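PDB 3TZL: tryptophan--tRNA ligase from Campylobacter jejuni subsp. jejuni, which probably catalyses the ATP-dependent attachment of tryptophan to its cognate tRNA as a homodimeric class I aminoacyl-tRNA synthetase. Local coordinates for residues A275-K278 with E279-E282; E282-N285 with E286-K290. All coordinates share one frame; numbering follows the deposited sequence.

Contact 1 of 2, residues A275-K278 with E279-E282; sequences AYFK and EARE
Lys278 and Glu282, one helical turn apart, lean across each other and close an i to i+4 salt bridge, with NZ of Lys278 2.6 Å from OE2 of Glu282. The lysine chain runs out extended as far as CE, its CG anti to the backbone N, and then bends at the last torsion (chi4 -62°), which brings the ammonium round to OE2. OE2 receives it on the syn side, 16° out of the carboxylate plane. The lysine's methylenes follow the same oxygen: CG of Lys278 also comes within 3.4 Å of OE2 of Glu282. Underneath, the amide of Glu282 bonds to the carbonyl O of Lys278.

One residue earlier, O of Phe277 takes the amide N of Arg281 at 2.8 Å, almost straight at 172°. Arg281 runs extended from CG to NE, and the CB of Phe277 lies over one face of its guanidinium. That group is held by partners outside the turn, NH2 by Asn274 and NE by the carbonyl of Ile203. The Phe277 ring heads away, meeting Tyr21 edge-to-face, while CB of Ala280 sits at its edge, near the ring plane, 4.5 Å from CD1 of Phe277.

This is where helix 262-276 hands over to helix 278-289. A water spans the junction, donating to O of Ala275 and accepting from N of Glu279 at 3.0 Å, so it links the first turn of the new helix to the end of the old one. The exposed ion pair probably adds modestly to the stability of that turn, whereas the buried Phe277 packs against Ile18 and Tyr21 of helix 18-30.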
loop_
_atom_site.group_PDB
_atom_site.type_symbol
_atom_site.label_atom_id
_atom_site.label_comp_id
_atom_site.label_asym_id
_atom_site.label_seq_id
_atom_site.Cartn_x
_atom_site.Cartn_y
_atom_site.Cartn_z
ATOM N N ALA B 275 -31.582 -0.349 -31.478
ATOM C CA ALA B 275 -32.717 -0.927 -30.770
ATOM C C ALA B 275 -32.230 -1.887 -29.696
ATOM O O ALA B 275 -32.782 -1.930 -28.603
ATOM C CB ALA B 275 -33.669 -1.636 -31.747
ATOM N N TYR B 276 -31.186 -2.643 -30.015
ATOM C CA TYR B 276 -30.638 -3.634 -29.109
ATOM C C TYR B 276 -30.029 -2.982 -27.853
ATOM O O TYR B 276 -30.103 -3.535 -26.756
ATOM C CB TYR B 276 -29.594 -4.473 -29.846
ATOM C CG TYR B 276 -29.039 -5.641 -29.059
ATOM C CD1 TYR B 276 -27.992 -5.465 -28.163
ATOM C CD2 TYR B 276 -29.543 -6.925 -29.235
ATOM C CE1 TYR B 276 -27.471 -6.534 -27.444
ATOM C CE2 TYR B 276 -29.031 -8.008 -28.521
ATOM C CZ TYR B 276 -27.996 -7.805 -27.630
ATOM O OH TYR B 276 -27.482 -8.866 -26.923
ATOM N N PHE B 277 -29.433 -1.807 -28.013
ATOM C CA PHE B 277 -28.757 -1.166 -26.885
ATOM C C PHE B 277 -29.536 0.001 -26.307
ATOM O O PHE B 277 -29.066 0.682 -25.391
ATOM C CB PHE B 277 -27.352 -0.730 -27.274
ATOM C CG PHE B 277 -26.369 -1.873 -27.331
ATOM C CD1 PHE B 277 -26.085 -2.624 -26.187
ATOM C CD2 PHE B 277 -25.735 -2.196 -28.511
ATOM C CE1 PHE B 277 -25.182 -3.674 -26.224
ATOM C CE2 PHE B 277 -24.821 -3.251 -28.565
ATOM C CZ PHE B 277 -24.543 -3.988 -27.416
ATOM N N LYS B 278 -30.736 0.214 -26.840
ATOM C CA LYS B 278 -31.529 1.381 -26.490
ATOM C C LYS B 278 -31.721 1.483 -24.981
ATOM O O LYS B 278 -31.499 2.536 -24.397
ATOM C CB LYS B 278 -32.887 1.343 -27.183
ATOM C CG LYS B 278 -33.721 2.587 -26.948
ATOM C CD LYS B 278 -34.945 2.578 -27.857
ATOM C CE LYS B 278 -35.870 3.752 -27.568
ATOM N NZ LYS B 278 -36.399 3.689 -26.175
ATOM N N GLU B 279 -32.099 0.377 -24.354
ATOM C CA GLU B 279 -32.395 0.383 -22.923
ATOM C C GLU B 279 -31.124 0.592 -22.101
ATOM O O GLU B 279 -31.113 1.357 -21.145
ATOM C CB GLU B 279 -33.083 -0.928 -22.541
ATOM C CG GLU B 279 -33.818 -0.911 -21.215
ATOM C CD GLU B 279 -35.121 -1.711 -21.271
ATOM O OE1 GLU B 279 -35.764 -1.739 -22.353
ATOM O OE2 GLU B 279 -35.501 -2.311 -20.235
ATOM N N ALA B 280 -30.052 -0.088 -22.482
ATOM C CA ALA B 280 -28.780 0.052 -21.795
ATOM C C ALA B 280 -28.254 1.491 -21.861
ATOM O O ALA B 280 -27.804 2.030 -20.859
ATOM C CB ALA B 280 -27.767 -0.913 -22.383
ATOM N N ARG B 281 -28.308 2.101 -23.039
ATOM C CA ARG B 281 -27.870 3.486 -23.222
ATOM C C ARG B 281 -28.674 4.464 -22.364
ATOM O O ARG B 281 -28.109 5.375 -21.760
ATOM C CB ARG B 281 -28.008 3.901 -24.682
ATOM C CG ARG B 281 -27.087 3.198 -25.625
ATOM C CD ARG B 281 -27.309 3.713 -27.037
ATOM N NE ARG B 281 -26.260 3.268 -27.936
ATOM C CZ ARG B 281 -26.330 3.359 -29.258
ATOM N NH1 ARG B 281 -25.317 2.934 -30.007
ATOM N NH2 ARG B 281 -27.416 3.871 -29.827
ATOM N N GLU B 282 -29.991 4.279 -22.312
ATOM C CA GLU B 282 -30.841 5.147 -21.502
ATOM C C GLU B 282 -30.525 5.000 -20.026
ATOM O O GLU B 282 -30.494 5.983 -19.281
ATOM C CB GLU B 282 -32.325 4.838 -21.731
ATOM C CG GLU B 282 -32.826 5.174 -23.112
ATOM C CD GLU B 282 -34.244 4.643 -23.371
ATOM O OE1 GLU B 282 -34.878 4.103 -22.428
ATOM O OE2 GLU B 282 -34.719 4.767 -24.524
HETATM O O HOH W 1 -32.932 -2.128 -25.733
#

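Contact 2 of 2, residues E282-N285 with E286-K290; sequences EKYN and ELLEK
The carbonyl O of Asn285 is gripped by two amides: N of Glu289 at 2.9 Å, the regular helical bond, and N of Leu288 at 3.2 Å, a weak one with an N-H...O angle of only 129°. The second, i to i+3 bond comes near the end of the helix, where Lys290 is the first residue to leave helical geometry. Glu289 also lays its side chain along this carbonyl, its CG 3.1 Å from O of Asn285.

On another side of the helix, Leu288 reaches back over the Tyr284 ring. Its CD1 stands 4.0 Å from the centroid of the Tyr284 ring, 25° off the normal, a CH-pi contact displaced toward the rim, where CZ and CE2 are nearest. The tyrosine gets there with CG anti to its own N (chi1 176°), the leucine with CG beside its N instead.

Lys283 and Leu287 run side by side in the same direction, CG of Lys283 4.1 Å from CD1 of Leu287. Beyond this contact NZ of Lys283 bonds to the carbonyl of Leu68, and OE2 of Glu286 to ND1 of His293.

Tyr284 is buried against helix 53-70, touching Lys62, Ala65 and Ser69, and its ring stacks with that of Phe204. Leu287 packs on His293 and Ile297, so the last turns of helix 278-289 pack on both helix 53-70 and helix 291-320.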
loop_
_atom_site.group_PDB
_atom_site.type_symbol
_atom_site.label_atom_id
_atom_site.label_comp_id
_atom_site.label_asym_id
_atom_site.label_seq_id
_atom_site.Cartn_x
_atom_site.Cartn_y
_atom_site.Cartn_z
ATOM N N GLU B 282 -29.991 4.279 -22.312
ATOM C CA GLU B 282 -30.841 5.147 -21.502
ATOM C C GLU B 282 -30.525 5.000 -20.026
ATOM O O GLU B 282 -30.494 5.983 -19.281
ATOM C CB GLU B 282 -32.325 4.838 -21.731
ATOM C CG GLU B 282 -32.826 5.174 -23.112
ATOM C CD GLU B 282 -34.244 4.643 -23.371
ATOM O OE1 GLU B 282 -34.878 4.103 -22.428
ATOM O OE2 GLU B 282 -34.719 4.767 -24.524
ATOM N N LYS B 283 -30.300 3.761 -19.601
ATOM C CA LYS B 283 -29.937 3.493 -18.215
ATOM C C LYS B 283 -28.545 4.079 -17.880
ATOM O O LYS B 283 -28.332 4.675 -16.803
ATOM C CB LYS B 283 -29.968 1.992 -17.956
ATOM C CG LYS B 283 -29.601 1.605 -16.542
ATOM C CD LYS B 283 -29.826 0.117 -16.349
ATOM C CE LYS B 283 -29.242 -0.388 -15.041
ATOM N NZ LYS B 283 -29.489 -1.857 -14.919
ATOM N N TYR B 284 -27.612 3.904 -18.812
ATOM C CA TYR B 284 -26.264 4.433 -18.687
ATOM C C TYR B 284 -26.278 5.944 -18.463
ATOM O O TYR B 284 -25.732 6.443 -17.471
ATOM C CB TYR B 284 -25.485 4.071 -19.945
ATOM C CG TYR B 284 -24.071 4.615 -20.045
ATOM C CD1 TYR B 284 -23.009 4.008 -19.377
ATOM C CD2 TYR B 284 -23.789 5.690 -20.876
ATOM C CE1 TYR B 284 -21.695 4.494 -19.511
ATOM C CE2 TYR B 284 -22.496 6.184 -21.013
ATOM C CZ TYR B 284 -21.458 5.582 -20.335
ATOM O OH TYR B 284 -20.197 6.096 -20.495
ATOM N N ASN B 285 -26.923 6.657 -19.378
ATOM C CA ASN B 285 -27.071 8.102 -19.279
ATOM C C ASN B 285 -27.766 8.575 -18.011
ATOM O O ASN B 285 -27.344 9.564 -17.411
ATOM C CB ASN B 285 -27.790 8.640 -20.516
ATOM C CG ASN B 285 -26.933 8.524 -21.763
ATOM O OD1 ASN B 285 -25.764 8.927 -21.762
ATOM N ND2 ASN B 285 -27.493 7.948 -22.821
ATOM N N GLU B 286 -28.825 7.877 -17.610
ATOM C CA GLU B 286 -29.510 8.169 -16.351
ATOM C C GLU B 286 -28.571 8.063 -15.140
ATOM O O GLU B 286 -28.570 8.928 -14.270
ATOM C CB GLU B 286 -30.738 7.258 -16.178
ATOM C CG GLU B 286 -31.428 7.322 -14.808
ATOM C CD GLU B 286 -30.992 6.200 -13.847
ATOM O OE1 GLU B 286 -30.818 5.042 -14.302
ATOM O OE2 GLU B 286 -30.825 6.474 -12.631
ATOM N N LEU B 287 -27.767 7.009 -15.087
ATOM C CA LEU B 287 -26.854 6.807 -13.970
ATOM C C LEU B 287 -25.763 7.882 -13.908
ATOM O O LEU B 287 -25.218 8.159 -12.843
ATOM C CB LEU B 287 -26.218 5.414 -14.043
ATOM C CG LEU B 287 -27.128 4.211 -13.775
ATOM C CD1 LEU B 287 -26.465 2.923 -14.270
ATOM C CD2 LEU B 287 -27.497 4.081 -12.291
ATOM N N LEU B 288 -25.447 8.487 -15.048
ATOM C CA LEU B 288 -24.438 9.534 -15.084
ATOM C C LEU B 288 -25.026 10.914 -14.816
ATOM O O LEU B 288 -24.342 11.789 -14.288
ATOM C CB LEU B 288 -23.690 9.528 -16.419
ATOM C CG LEU B 288 -22.834 8.288 -16.656
ATOM C CD1 LEU B 288 -22.160 8.368 -18.025
ATOM C CD2 LEU B 288 -21.808 8.156 -15.542
ATOM N N GLU B 289 -26.292 11.103 -15.175
ATOM C CA GLU B 289 -26.965 12.386 -14.992
ATOM C C GLU B 289 -27.475 12.557 -13.567
ATOM O O GLU B 289 -27.521 13.673 -13.049
ATOM C CB GLU B 289 -28.112 12.536 -15.989
ATOM C CG GLU B 289 -27.652 12.693 -17.439
ATOM C CD GLU B 289 -28.796 12.539 -18.434
ATOM O OE1 GLU B 289 -29.962 12.438 -17.987
ATOM O OE2 GLU B 289 -28.528 12.510 -19.659
ATOM N N LYS B 290 -27.857 11.455 -12.934
ATOM C CA LYS B 290 -28.248 11.499 -11.531
ATOM C C LYS B 290 -27.290 10.659 -10.698
ATOM O O LYS B 290 -27.539 9.483 -10.438
ATOM C CB LYS B 290 -29.701 11.051 -11.318
ATOM C CG LYS B 290 -30.167 11.092 -9.835
ATOM C CD LYS B 290 -30.105 12.514 -9.211
ATOM C CE LYS B 290 -28.875 12.701 -8.317
ATOM N NZ LYS B 290 -28.634 14.102 -7.891
#

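Both contacts are short-range, and successive: contact 1 covers the start of helix 278-289 and its junction with helix 262-276, contact 2 the turns that finish the helix, and Glu282 belongs to both. Their centres lie about 12 Å apart. Contact 1 is mainly a surface contact, its chemistry set by charge and a bridging water, with one aromatic side chain buried toward helix 18-30. Contact 2 is partly buried and relies more on apolar and CH-pi packing, facing helices 53-70 and 291-320. The backbone differs too: a change of helix interrupts it in contact 1, while in contact 2 a carbonyl is shared as helical geometry runs out.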